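Local coordinates for encapsidation protein (Lactococcus phage asccphi28, PDB 7JQP), which probably hydrolyses ATP to drive viral DNA into the preformed capsid, acting as a P-loop (ASCE-fold) motor subunit in a five-chain assembly, at residues F22-G27 against C221-E226; R55-E60 against A125-G130; G80-D85 against S98-I103; L293-Q298 against K336-L341. All blocks are in the same frame, centred on the assembly; numbering follows the deposited sequence.

Contact 1. Residues F22-G27 against C221-E226; sequences FLVVGG and CVQFVE
Leu23 and Val222 face each other on neighbouring parallel strands, 21-26 and 221-225, in the buried central sheet. Four backbone hydrogen bonds hold the strands together in the alternating pattern of parallel pairing. Leu23 N gives to Cys221 O (2.9 Å) and Leu23 O takes Gln223 N (2.8 Å), so Leu23 is bonded through both its N-H and its carbonyl. Val25 repeats this two residues on: its N gives to Gln223 O (3.2 Å), and its O receives a nearly straight bond from Val225 N (2.7 Å, 174° at the hydrogen). Phe22, Val24 and Gly26 bond instead to strand 183-188. Weaker CA-H...O contacts fill the intervals.

Side chains pair in register on the two faces. Leu23 CG, anti to the backbone N (chi1 180°), lays its branch alongside Val222, with Leu23 CB 4.0 Å from Val222 CG2; on this same face Val25 CB meets Phe224 CD1. On the other face the Phe22 ring reaches Cys221 CB. Gln223, also on that face, turns its OE1 to Trp9 NE1.

At the strand end Val225 points at the opposite segment and lays CG1 3.6 Å from Gly27 CA, a close fit that a residue without a side chain suits, and Gly26 turns with phi 88°, an angle natural to glycine. Gly26 O also accepts from Lys32 NZ.

Mostly apolar residues, several beta-branched or aromatic, suit a buried sheet whose peptide groups satisfy one another, while the glycines let the chain leave it at what is probably the start of a Walker A P-loop.

Contact 2. Residues R55-E60 against A125-G130; sequences RRLGVE and ALSRAG
Ser127 grips the carbonyl oxygen of Arg56 twice. Its OG donates at 2.6 Å to Arg56 O, in the carbonyl plane and on a lone pair, while Ser127 N donates to the same Arg56 O at 3.2 Å, from a position tilted 26° out of that plane. A serine fits here because its short hydroxyl can reach back to an acceptor that its own amide also serves. One residue earlier, Leu126 N gives a straighter bond to Arg55 O (2.8 Å), a bond of the parallel bridge between Arg55 and Ala125, the last residues of their strands.

Ser127 OG also lies 3.5 Å from Leu57 CD2, and Ala125 CB rests against Gly58 N. The guanidinium of Arg128, carried on a chain extended from CG to NE, lays one face over Gly58 CA, 3.3 Å from NH2. Having no side chain, Gly58 admits this flat group. The charge of Arg128 is met by Asp62 through NH2, and its side chain packs on Glu63 of the second subunit. Arg56, directed away, is held by Glu164 and by Val148 O, and Arg55 NE is bonded to Tyr53 OH.

The contact joins the ends of strands 50-55 and 118-125, where the first strand leads into helix 58-62 and the second into a loop; Leu126 and Ala129 pack against helix 164-175 on Val167.

Contact 3. Residues G80-D85 against S98-I103; sequences GNRFSD and SIDGAI
Arg82 meets Asp100 because its chain folds at chi3 (52°), which brings the guanidinium up to the carboxylate. Asp100, with CG set beside its own backbone N (chi1 -76°), brings both oxygens round to it. The two planar groups lie only 14° apart, and the salt bridge runs from Arg82 NH2 to Asp100 OD2 at 2.9 Å. Its hydrogen bonds, including the one from Arg82 NE to Asp100 OD1 at 3.2 Å, are bent and weak. Ile99 CG2 lies 3.5 Å from Arg82 NH2, giving the arginine an apolar neighbour as well as an ionic one.

Further along, Ser84 and Ser98 form a hydrogen-bonded antiparallel pair: Ser84 N gives to Ser98 O (3.2 Å) and Ser98 N to Ser84 O (3.0 Å). Ser98, being small, lies with its CB 3.7 Å from Asp85 CB. Asp100 and Gly101 occupy the middle of a type I' turn from Ile99 to Ala102, whose positive phi values suit aspartate and glycine.

Strand 83-89 is the outermost of its sheet within the chain and forms a hairpin with strand 94-99. Phe83 and Ile99 pack on helix 72-79, while Arg82 and Ile99 touch Phe46 and Phe45 of helix 32-46.

Contact 4. Residues L293-Q298 against K336-L341; sequences LEYYYQ and KTYFEL
The Tyr295 ring carries Leu341 on one face. CD1 of the leucine stands over that face, 3.9 Å from the ring centroid, a CH-pi contact, and CD2 comes within 4.0 Å of Tyr295 CE2, so both methyls of the fork press on the aromatic surface. The two side chains cross at about a right angle. Tyr338 approaches the same tyrosine obliquely, CE1 of Tyr338 lying 4.3 Å from Tyr295 CE1. Tyr297 offers its edge instead: the backbone O of Tyr338 lies there, near the ring plane.

There the polar part of the contact is made. With CG beside its own backbone N (chi1 -77°), the Tyr297 ring runs out to the helix, and its OH donates to the backbone Tyr338 O at 2.9 Å, tilted 30° from the carbonyl plane and well off the C=O axis. The same OH lies 3.6 Å from Tyr338 CB. Tyrosine suits this place because its length spans from strand to helix and its hydroxyl gives the buried end a partner. The hydroxyl of Tyr338 turns elsewhere, to Glu286 on strand 280-288.

Tyr295 and Tyr297 are two apart on strand 293-300 and share a face; Tyr338 and Leu341 are three apart, about one helical turn, so both reach the strand. The Tyr297 ring also meets those of Trp358 and His349. The helix segment crosses the strand at 86°, axes 11.0 Å apart: helix 328-343 lies across one face of a mixed sheet whose strand order is consistent with an RNase H-like fold, as in nuclease domains of related packaging motors.

Contacts 1 and 3 lie in one long sheet, contact 2 at the ends of two of its strands, and contact 4 belongs to a second sheet. Contact 1 lies at the putative nucleotide site, with Gly27 about 6 Å from a bound sulfate that may mark a phosphate position. Contact 2 is the next closest: its centre is 22 Å from that of contact 1, nearest atoms about 9 Å apart, and its Arg55 side chain lies near the putative P-loop without touching it. Contact 3, at the sheet's outer edge, is 32 Å from contact 1 between centres. Contact 4 follows later in the chain; contacts 3 and 4 lie on opposite sides of the chain's centre, 61 Å apart between centres.

Contact 1. Residues F22-G27 against C221-E226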
loop_
_atom_site.group_PDB
_atom_site.type_symbol
_atom_site.label_atom_id
_atom_site.label_comp_id
_atom_site.label_asym_id
_atom_site.label_seq_id
_atom_site.Cartn_x
_atom_site.Cartn_y
_atom_site.Cartn_z
ATOM N N PHE A 22 -34.610 -4.718 -11.397
ATOM C CA PHE A 22 -35.101 -5.297 -10.155
ATOM C C PHE A 22 -34.241 -4.836 -8.990
ATOM O O PHE A 22 -33.024 -4.678 -9.128
ATOM C CB PHE A 22 -35.092 -6.825 -10.217
ATOM C CG PHE A 22 -35.637 -7.386 -11.495
ATOM C CD1 PHE A 22 -37.001 -7.509 -11.690
ATOM C CD2 PHE A 22 -34.781 -7.773 -12.510
ATOM C CE1 PHE A 22 -37.499 -8.026 -12.869
ATOM C CE2 PHE A 22 -35.272 -8.285 -13.692
ATOM C CZ PHE A 22 -36.632 -8.412 -13.872
ATOM N N LEU A 23 -34.882 -4.626 -7.845
ATOM C CA LEU A 23 -34.202 -4.301 -6.597
ATOM C C LEU A 23 -34.561 -5.368 -5.572
ATOM O O LEU A 23 -35.737 -5.532 -5.234
ATOM C CB LEU A 23 -34.598 -2.914 -6.094
ATOM C CG LEU A 23 -33.952 -2.472 -4.780
ATOM C CD1 LEU A 23 -32.468 -2.212 -4.976
ATOM C CD2 LEU A 23 -34.641 -1.231 -4.232
ATOM N N VAL A 24 -33.555 -6.097 -5.098
ATOM C CA VAL A 24 -33.741 -7.178 -4.138
ATOM C C VAL A 24 -33.058 -6.779 -2.836
ATOM O O VAL A 24 -31.839 -6.574 -2.803
ATOM C CB VAL A 24 -33.180 -8.505 -4.668
ATOM C CG1 VAL A 24 -33.526 -9.643 -3.725
ATOM C CG2 VAL A 24 -33.709 -8.789 -6.063
ATOM N N VAL A 25 -33.843 -6.672 -1.768
ATOM C CA VAL A 25 -33.358 -6.250 -0.460
ATOM C C VAL A 25 -33.715 -7.320 0.559
ATOM O O VAL A 25 -34.776 -7.947 0.468
ATOM C CB VAL A 25 -33.947 -4.887 -0.042
ATOM C CG1 VAL A 25 -33.318 -4.416 1.260
ATOM C CG2 VAL A 25 -33.735 -3.860 -1.143
ATOM N N GLY A 26 -32.830 -7.528 1.522
ATOM C CA GLY A 26 -33.061 -8.521 2.545
ATOM C C GLY A 26 -32.563 -9.889 2.135
ATOM O O GLY A 26 -31.827 -10.066 1.161
ATOM N N GLY A 27 -32.982 -10.881 2.912
ATOM C CA GLY A 27 -32.583 -12.249 2.633
ATOM C C GLY A 27 -31.092 -12.476 2.727
ATOM O O GLY A 27 -30.512 -13.148 1.864
ATOM N N CYS A 221 -38.893 -2.832 -10.603
ATOM C CA CYS A 221 -39.648 -3.682 -9.694
ATOM C C CYS A 221 -38.816 -3.909 -8.441
ATOM O O CYS A 221 -37.610 -4.152 -8.528
ATOM C CB CYS A 221 -39.987 -5.018 -10.360
ATOM S SG CYS A 221 -41.138 -6.046 -9.440
ATOM N N VAL A 222 -39.459 -3.828 -7.280
ATOM C CA VAL A 222 -38.788 -4.001 -5.998
ATOM C C VAL A 222 -39.358 -5.237 -5.319
ATOM O O VAL A 222 -40.581 -5.384 -5.209
ATOM C CB VAL A 222 -38.947 -2.763 -5.095
ATOM C CG1 VAL A 222 -38.271 -2.998 -3.747
ATOM C CG2 VAL A 222 -38.372 -1.529 -5.780
ATOM N N GLN A 223 -38.471 -6.120 -4.869
ATOM C CA GLN A 223 -38.848 -7.316 -4.133
ATOM C C GLN A 223 -38.046 -7.380 -2.840
ATOM O O GLN A 223 -36.865 -7.021 -2.811
ATOM C CB GLN A 223 -38.620 -8.592 -4.954
ATOM C CG GLN A 223 -39.232 -9.811 -4.279
ATOM C CD GLN A 223 -38.589 -11.108 -4.710
ATOM O OE1 GLN A 223 -37.477 -11.112 -5.233
ATOM N NE2 GLN A 223 -39.219 -12.224 -4.364
ATOM N N PHE A 224 -38.692 -7.844 -1.774
ATOM C CA PHE A 224 -38.079 -7.976 -0.460
ATOM C C PHE A 224 -37.934 -9.457 -0.137
ATOM O O PHE A 224 -38.897 -10.220 -0.269
ATOM C CB PHE A 224 -38.933 -7.286 0.601
ATOM C CG PHE A 224 -39.170 -5.828 0.335
ATOM C CD1 PHE A 224 -38.212 -4.879 0.651
ATOM C CD2 PHE A 224 -40.356 -5.409 -0.244
ATOM C CE1 PHE A 224 -38.441 -3.536 0.402
ATOM C CE2 PHE A 224 -40.587 -4.070 -0.497
ATOM C CZ PHE A 224 -39.629 -3.133 -0.175
ATOM N N VAL A 225 -36.737 -9.864 0.280
ATOM C CA VAL A 225 -36.442 -11.265 0.557
ATOM C C VAL A 225 -36.427 -11.483 2.063
ATOM O O VAL A 225 -35.632 -10.871 2.786
ATOM C CB VAL A 225 -35.106 -11.695 -0.067
ATOM C CG1 VAL A 225 -34.928 -13.203 0.053
ATOM C CG2 VAL A 225 -35.038 -11.263 -1.515
ATOM N N GLU A 226 -37.324 -12.346 2.527
ATOM C CA GLU A 226 -37.428 -12.742 3.925
ATOM C C GLU A 226 -36.655 -14.031 4.167
ATOM O O GLU A 226 -36.811 -15.001 3.418
ATOM C CB GLU A 226 -38.902 -12.905 4.298
ATOM C CG GLU A 226 -39.585 -14.078 3.610
ATOM C CD GLU A 226 -41.054 -14.186 3.972
ATOM O OE1 GLU A 226 -41.479 -13.521 4.939
ATOM O OE2 GLU A 226 -41.781 -14.938 3.288
#

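Contact 2. Residues R55-E60 against A125-G130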
loop_
_atom_site.group_PDB
_atom_site.type_symbol
_atom_site.label_atom_id
_atom_site.label_comp_id
_atom_site.label_asym_id
_atom_site.label_seq_id
_atom_site.Cartn_x
_atom_site.Cartn_y
_atom_site.Cartn_z
ATOM N N ARG A 55 -19.506 -3.477 -7.827
ATOM C CA ARG A 55 -19.338 -3.217 -6.407
ATOM C C ARG A 55 -19.011 -1.743 -6.225
ATOM O O ARG A 55 -18.406 -1.116 -7.098
ATOM C CB ARG A 55 -18.231 -4.091 -5.812
ATOM C CG ARG A 55 -18.635 -5.533 -5.556
ATOM C CD ARG A 55 -19.743 -5.635 -4.509
ATOM N NE ARG A 55 -19.693 -6.905 -3.790
ATOM C CZ ARG A 55 -19.511 -7.028 -2.476
ATOM N NH1 ARG A 55 -19.373 -5.958 -1.704
ATOM N NH2 ARG A 55 -19.480 -8.235 -1.930
ATOM N N ARG A 56 -19.399 -1.192 -5.074
ATOM C CA ARG A 56 -19.213 0.239 -4.867
ATOM C C ARG A 56 -17.736 0.615 -4.815
ATOM O O ARG A 56 -17.328 1.622 -5.405
ATOM C CB ARG A 56 -19.916 0.697 -3.589
ATOM C CG ARG A 56 -19.876 2.206 -3.409
ATOM C CD ARG A 56 -20.789 2.689 -2.298
ATOM N NE ARG A 56 -22.175 2.811 -2.735
ATOM C CZ ARG A 56 -23.123 1.907 -2.510
ATOM N NH1 ARG A 56 -22.851 0.794 -1.841
ATOM N NH2 ARG A 56 -24.352 2.124 -2.953
ATOM N N LEU A 57 -16.921 -0.170 -4.115
ATOM C CA LEU A 57 -15.534 0.188 -3.864
ATOM C C LEU A 57 -14.586 -0.862 -4.423
ATOM O O LEU A 57 -14.932 -2.043 -4.536
ATOM C CB LEU A 57 -15.275 0.359 -2.362
ATOM C CG LEU A 57 -16.042 1.489 -1.677
ATOM C CD1 LEU A 57 -15.816 1.446 -0.176
ATOM C CD2 LEU A 57 -15.628 2.835 -2.249
ATOM N N GLY A 58 -13.376 -0.414 -4.765
ATOM C CA GLY A 58 -12.391 -1.328 -5.314
ATOM C C GLY A 58 -12.022 -2.440 -4.353
ATOM O O GLY A 58 -11.839 -3.590 -4.760
ATOM N N VAL A 59 -11.916 -2.116 -3.062
ATOM C CA VAL A 59 -11.553 -3.129 -2.076
ATOM C C VAL A 59 -12.560 -4.271 -2.089
ATOM O O VAL A 59 -12.200 -5.440 -1.898
ATOM C CB VAL A 59 -11.441 -2.496 -0.675
ATOM C CG1 VAL A 59 -10.396 -1.390 -0.671
ATOM C CG2 VAL A 59 -12.795 -1.965 -0.222
ATOM N N GLU A 60 -13.836 -3.957 -2.322
ATOM C CA GLU A 60 -14.854 -5.002 -2.372
ATOM C C GLU A 60 -14.542 -6.034 -3.448
ATOM O O GLU A 60 -14.815 -7.227 -3.269
ATOM C CB GLU A 60 -16.229 -4.380 -2.612
ATOM C CG GLU A 60 -16.539 -3.229 -1.665
ATOM C CD GLU A 60 -18.024 -3.009 -1.462
ATOM O OE1 GLU A 60 -18.717 -3.955 -1.030
ATOM O OE2 GLU A 60 -18.494 -1.882 -1.721
ATOM N N ALA A 125 -15.688 -1.635 -10.286
ATOM C CA ALA A 125 -15.917 -0.863 -9.077
ATOM C C ALA A 125 -16.455 0.506 -9.463
ATOM O O ALA A 125 -15.895 1.177 -10.336
ATOM C CB ALA A 125 -14.625 -0.722 -8.268
ATOM N N LEU A 126 -17.553 0.905 -8.823
ATOM C CA LEU A 126 -18.167 2.188 -9.142
ATOM C C LEU A 126 -17.195 3.334 -8.910
ATOM O O LEU A 126 -17.257 4.350 -9.610
ATOM C CB LEU A 126 -19.431 2.360 -8.306
ATOM C CG LEU A 126 -20.534 3.276 -8.828
ATOM C CD1 LEU A 126 -20.857 3.035 -10.286
ATOM C CD2 LEU A 126 -21.778 3.070 -7.958
ATOM N N SER A 127 -16.281 3.185 -7.947
ATOM C CA SER A 127 -15.273 4.214 -7.721
ATOM C C SER A 127 -14.407 4.413 -8.958
ATOM O O SER A 127 -14.018 5.542 -9.279
ATOM C CB SER A 127 -14.401 3.837 -6.524
ATOM O OG SER A 127 -15.060 2.896 -5.698
ATOM N N ARG A 128 -14.090 3.329 -9.659
ATOM C CA ARG A 128 -13.260 3.378 -10.853
ATOM C C ARG A 128 -14.086 3.458 -12.130
ATOM O O ARG A 128 -13.516 3.434 -13.227
ATOM C CB ARG A 128 -12.361 2.134 -10.900
ATOM C CG ARG A 128 -11.735 1.774 -9.554
ATOM C CD ARG A 128 -11.109 0.379 -9.558
ATOM N NE ARG A 128 -10.435 0.086 -8.293
ATOM C CZ ARG A 128 -10.039 -1.127 -7.912
ATOM N NH1 ARG A 128 -10.250 -2.177 -8.693
ATOM N NH2 ARG A 128 -9.433 -1.289 -6.743
ATOM N N ALA A 129 -15.412 3.563 -12.008
ATOM C CA ALA A 129 -16.283 3.564 -13.178
ATOM C C ALA A 129 -16.085 4.803 -14.046
ATOM O O ALA A 129 -16.199 4.728 -15.275
ATOM C CB ALA A 129 -17.744 3.458 -12.731
ATOM N N GLY A 130 -15.821 5.954 -13.427
ATOM C CA GLY A 130 -15.742 7.192 -14.192
ATOM C C GLY A 130 -14.708 7.163 -15.300
ATOM O O GLY A 130 -14.966 7.630 -16.413
#

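Contact 3. Residues G80-D85 against S98-I103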
loop_
_atom_site.group_PDB
_atom_site.type_symbol
_atom_site.label_atom_id
_atom_site.label_comp_id
_atom_site.label_asym_id
_atom_site.label_seq_id
_atom_site.Cartn_x
_atom_site.Cartn_y
_atom_site.Cartn_z
ATOM N N GLY A 80 -28.078 -29.621 -12.643
ATOM C CA GLY A 80 -28.558 -30.913 -12.171
ATOM C C GLY A 80 -27.844 -32.094 -12.800
ATOM O O GLY A 80 -26.610 -32.147 -12.842
ATOM N N ASN A 81 -28.625 -33.068 -13.288
ATOM C CA ASN A 81 -28.024 -34.283 -13.828
ATOM C C ASN A 81 -27.041 -33.988 -14.956
ATOM O O ASN A 81 -26.073 -34.734 -15.141
ATOM C CB ASN A 81 -29.074 -35.281 -14.339
ATOM C CG ASN A 81 -29.570 -36.218 -13.256
ATOM O OD1 ASN A 81 -28.860 -36.494 -12.291
ATOM N ND2 ASN A 81 -30.754 -36.788 -13.457
ATOM N N ARG A 82 -27.279 -32.934 -15.741
ATOM C CA ARG A 82 -26.385 -32.655 -16.858
ATOM C C ARG A 82 -24.956 -32.387 -16.400
ATOM O O ARG A 82 -24.029 -32.500 -17.210
ATOM C CB ARG A 82 -26.885 -31.459 -17.672
ATOM C CG ARG A 82 -28.335 -31.542 -18.097
ATOM C CD ARG A 82 -28.855 -30.157 -18.451
ATOM N NE ARG A 82 -27.982 -29.482 -19.411
ATOM C CZ ARG A 82 -28.096 -28.205 -19.760
ATOM N NH1 ARG A 82 -29.045 -27.450 -19.224
ATOM N NH2 ARG A 82 -27.257 -27.680 -20.643
ATOM N N PHE A 83 -24.756 -32.022 -15.133
ATOM C CA PHE A 83 -23.427 -31.707 -14.625
ATOM C C PHE A 83 -22.772 -32.998 -14.143
ATOM O O PHE A 83 -23.372 -33.762 -13.382
ATOM C CB PHE A 83 -23.533 -30.675 -13.497
ATOM C CG PHE A 83 -22.210 -30.275 -12.901
ATOM C CD1 PHE A 83 -21.354 -29.454 -13.616
ATOM C CD2 PHE A 83 -21.832 -30.683 -11.635
ATOM C CE1 PHE A 83 -20.140 -29.065 -13.093
ATOM C CE2 PHE A 83 -20.613 -30.295 -11.104
ATOM C CZ PHE A 83 -19.769 -29.483 -11.836
ATOM N N SER A 84 -21.538 -33.225 -14.583
ATOM C CA SER A 84 -20.791 -34.443 -14.291
ATOM C C SER A 84 -19.330 -34.190 -14.633
ATOM O O SER A 84 -18.987 -33.183 -15.249
ATOM C CB SER A 84 -21.348 -35.660 -15.040
ATOM O OG SER A 84 -22.656 -35.989 -14.603
ATOM N N ASP A 85 -18.472 -35.121 -14.231
ATOM C CA ASP A 85 -17.051 -35.078 -14.582
ATOM C C ASP A 85 -16.380 -33.803 -14.064
ATOM O O ASP A 85 -15.567 -33.181 -14.755
ATOM C CB ASP A 85 -16.861 -35.193 -16.099
ATOM C CG ASP A 85 -15.432 -35.560 -16.481
ATOM O OD1 ASP A 85 -14.549 -35.519 -15.598
ATOM O OD2 ASP A 85 -15.200 -35.905 -17.660
ATOM N N SER A 98 -18.124 -31.217 -17.280
ATOM C CA SER A 98 -18.896 -31.674 -18.425
ATOM C C SER A 98 -20.352 -31.270 -18.274
ATOM O O SER A 98 -20.961 -31.509 -17.226
ATOM C CB SER A 98 -18.805 -33.202 -18.563
ATOM O OG SER A 98 -19.706 -33.694 -19.541
ATOM N N ILE A 99 -20.906 -30.665 -19.324
ATOM C CA ILE A 99 -22.337 -30.394 -19.414
ATOM C C ILE A 99 -22.828 -30.941 -20.749
ATOM O O ILE A 99 -22.342 -30.524 -21.808
ATOM C CB ILE A 99 -22.673 -28.896 -19.291
ATOM C CG1 ILE A 99 -22.026 -28.303 -18.039
ATOM C CG2 ILE A 99 -24.182 -28.710 -19.235
ATOM C CD1 ILE A 99 -22.328 -26.830 -17.833
ATOM N N ASP A 100 -23.778 -31.875 -20.700
ATOM C CA ASP A 100 -24.368 -32.484 -21.889
ATOM C C ASP A 100 -23.335 -33.220 -22.734
ATOM O O ASP A 100 -23.531 -33.402 -23.941
ATOM C CB ASP A 100 -25.089 -31.438 -22.747
ATOM C CG ASP A 100 -26.425 -31.023 -22.164
ATOM O OD1 ASP A 100 -26.999 -31.806 -21.376
ATOM O OD2 ASP A 100 -26.906 -29.920 -22.501
ATOM N N GLY A 101 -22.236 -33.654 -22.121
ATOM C CA GLY A 101 -21.183 -34.330 -22.841
ATOM C C GLY A 101 -20.139 -33.412 -23.434
ATOM O O GLY A 101 -19.099 -33.899 -23.896
ATOM N N ALA A 102 -20.381 -32.105 -23.435
ATOM C CA ALA A 102 -19.424 -31.137 -23.942
ATOM C C ALA A 102 -18.378 -30.812 -22.879
ATOM O O ALA A 102 -18.582 -31.019 -21.678
ATOM C CB ALA A 102 -20.137 -29.861 -24.390
ATOM N N ILE A 103 -17.242 -30.297 -23.339
ATOM C CA ILE A 103 -16.123 -29.964 -22.468
ATOM C C ILE A 103 -16.157 -28.466 -22.202
ATOM O O ILE A 103 -16.022 -27.658 -23.130
ATOM C CB ILE A 103 -14.779 -30.358 -23.100
ATOM C CG1 ILE A 103 -14.778 -31.836 -23.483
ATOM C CG2 ILE A 103 -13.637 -30.056 -22.137
ATOM C CD1 ILE A 103 -15.251 -32.079 -24.910
#

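Contact 4. Residues L293-Q298 against K336-L341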
loop_
_atom_site.group_PDB
_atom_site.type_symbol
_atom_site.label_atom_id
_atom_site.label_comp_id
_atom_site.label_asym_id
_atom_site.label_seq_id
_atom_site.Cartn_x
_atom_site.Cartn_y
_atom_site.Cartn_z
ATOM N N LEU A 293 -34.104 26.937 16.775
ATOM C CA LEU A 293 -34.661 27.184 15.456
ATOM C C LEU A 293 -35.107 25.835 14.875
ATOM O O LEU A 293 -34.499 24.789 15.139
ATOM C CB LEU A 293 -33.653 27.839 14.509
ATOM C CG LEU A 293 -33.582 29.378 14.494
ATOM C CD1 LEU A 293 -32.998 29.919 15.802
ATOM C CD2 LEU A 293 -32.833 29.885 13.297
ATOM N N GLU A 294 -36.139 25.883 14.033
ATOM C CA GLU A 294 -36.763 24.723 13.401
ATOM C C GLU A 294 -36.595 24.795 11.887
ATOM O O GLU A 294 -36.645 25.884 11.306
ATOM C CB GLU A 294 -38.245 24.628 13.752
ATOM C CG GLU A 294 -38.782 23.227 13.831
ATOM C CD GLU A 294 -39.949 23.096 14.804
ATOM O OE1 GLU A 294 -40.806 24.005 14.859
ATOM O OE2 GLU A 294 -39.991 22.076 15.522
ATOM N N TYR A 295 -36.322 23.650 11.260
ATOM C CA TYR A 295 -36.044 23.579 9.830
ATOM C C TYR A 295 -37.154 22.843 9.091
ATOM O O TYR A 295 -37.578 21.763 9.514
ATOM C CB TYR A 295 -34.699 22.886 9.603
ATOM C CG TYR A 295 -33.553 23.595 10.285
ATOM C CD1 TYR A 295 -32.879 24.630 9.654
ATOM C CD2 TYR A 295 -33.152 23.237 11.568
ATOM C CE1 TYR A 295 -31.831 25.284 10.274
ATOM C CE2 TYR A 295 -32.105 23.885 12.197
ATOM C CZ TYR A 295 -31.449 24.908 11.545
ATOM O OH TYR A 295 -30.407 25.558 12.167
ATOM N N TYR A 296 -37.599 23.416 7.973
ATOM C CA TYR A 296 -38.562 22.775 7.088
ATOM C C TYR A 296 -38.025 22.811 5.665
ATOM O O TYR A 296 -37.606 23.868 5.184
ATOM C CB TYR A 296 -39.932 23.455 7.127
ATOM C CG TYR A 296 -40.639 23.388 8.455
ATOM C CD1 TYR A 296 -40.215 24.153 9.530
ATOM C CD2 TYR A 296 -41.741 22.563 8.631
ATOM C CE1 TYR A 296 -40.868 24.100 10.743
ATOM C CE2 TYR A 296 -42.404 22.504 9.839
ATOM C CZ TYR A 296 -41.961 23.275 10.893
ATOM O OH TYR A 296 -42.614 23.218 12.103
ATOM N N TYR A 297 -38.044 21.664 4.997
ATOM C CA TYR A 297 -37.590 21.534 3.618
ATOM C C TYR A 297 -38.817 21.410 2.729
ATOM O O TYR A 297 -39.617 20.483 2.902
ATOM C CB TYR A 297 -36.671 20.324 3.461
ATOM C CG TYR A 297 -35.267 20.550 3.975
ATOM C CD1 TYR A 297 -35.043 21.211 5.175
ATOM C CD2 TYR A 297 -34.166 20.095 3.263
ATOM C CE1 TYR A 297 -33.764 21.421 5.646
ATOM C CE2 TYR A 297 -32.881 20.298 3.730
ATOM C CZ TYR A 297 -32.687 20.960 4.922
ATOM O OH TYR A 297 -31.411 21.167 5.394
ATOM N N GLN A 298 -38.961 22.333 1.779
ATOM C CA GLN A 298 -40.166 22.424 0.971
ATOM C C GLN A 298 -39.811 22.501 -0.508
ATOM O O GLN A 298 -38.685 22.833 -0.887
ATOM C CB GLN A 298 -41.018 23.649 1.355
ATOM C CG GLN A 298 -41.056 23.965 2.840
ATOM C CD GLN A 298 -41.391 25.424 3.111
ATOM O OE1 GLN A 298 -41.067 26.306 2.314
ATOM N NE2 GLN A 298 -42.049 25.684 4.234
ATOM N N LYS A 336 -23.416 23.443 3.142
ATOM C CA LYS A 336 -22.744 22.401 3.912
ATOM C C LYS A 336 -23.538 22.068 5.171
ATOM O O LYS A 336 -23.768 20.895 5.485
ATOM C CB LYS A 336 -21.325 22.837 4.279
ATOM C CG LYS A 336 -20.515 21.757 4.988
ATOM C CD LYS A 336 -19.241 22.325 5.597
ATOM C CE LYS A 336 -18.609 21.335 6.564
ATOM N NZ LYS A 336 -17.504 21.947 7.354
ATOM N N THR A 337 -23.960 23.095 5.910
ATOM C CA THR A 337 -24.745 22.857 7.116
ATOM C C THR A 337 -26.098 22.241 6.778
ATOM O O THR A 337 -26.567 21.336 7.479
ATOM C CB THR A 337 -24.937 24.164 7.887
ATOM O OG1 THR A 337 -25.668 25.095 7.077
ATOM C CG2 THR A 337 -23.591 24.771 8.266
ATOM N N TYR A 338 -26.737 22.717 5.707
ATOM C CA TYR A 338 -28.040 22.185 5.318
ATOM C C TYR A 338 -27.947 20.724 4.889
ATOM O O TYR A 338 -28.830 19.922 5.218
ATOM C CB TYR A 338 -28.633 23.042 4.201
ATOM C CG TYR A 338 -29.139 24.388 4.672
ATOM C CD1 TYR A 338 -30.039 24.483 5.725
ATOM C CD2 TYR A 338 -28.711 25.563 4.068
ATOM C CE1 TYR A 338 -30.503 25.711 6.160
ATOM C CE2 TYR A 338 -29.169 26.795 4.497
ATOM C CZ TYR A 338 -30.066 26.863 5.543
ATOM O OH TYR A 338 -30.527 28.087 5.974
ATOM N N PHE A 339 -26.892 20.357 4.155
ATOM C CA PHE A 339 -26.717 18.959 3.778
ATOM C C PHE A 339 -26.587 18.079 5.019
ATOM O O PHE A 339 -27.161 16.986 5.081
ATOM C CB PHE A 339 -25.475 18.799 2.896
ATOM C CG PHE A 339 -25.620 19.342 1.491
ATOM C CD1 PHE A 339 -26.861 19.487 0.889
ATOM C CD2 PHE A 339 -24.493 19.713 0.776
ATOM C CE1 PHE A 339 -26.968 19.983 -0.401
ATOM C CE2 PHE A 339 -24.595 20.213 -0.508
ATOM C CZ PHE A 339 -25.831 20.348 -1.097
ATOM N N GLU A 340 -25.828 18.544 6.017
ATOM C CA GLU A 340 -25.688 17.799 7.266
ATOM C C GLU A 340 -27.013 17.692 8.010
ATOM O O GLU A 340 -27.354 16.623 8.531
ATOM C CB GLU A 340 -24.627 18.464 8.146
ATOM C CG GLU A 340 -23.217 18.373 7.583
ATOM C CD GLU A 340 -22.205 19.170 8.386
ATOM O OE1 GLU A 340 -22.617 19.935 9.282
ATOM O OE2 GLU A 340 -20.993 19.026 8.117
ATOM N N LEU A 341 -27.772 18.788 8.073
ATOM C CA LEU A 341 -29.090 18.749 8.700
ATOM C C LEU A 341 -30.007 17.759 7.994
ATOM O O LEU A 341 -30.795 17.065 8.646
ATOM C CB LEU A 341 -29.692 20.154 8.689
ATOM C CG LEU A 341 -29.108 21.151 9.684
ATOM C CD1 LEU A 341 -29.410 22.572 9.275
ATOM C CD2 LEU A 341 -29.717 20.915 11.067
#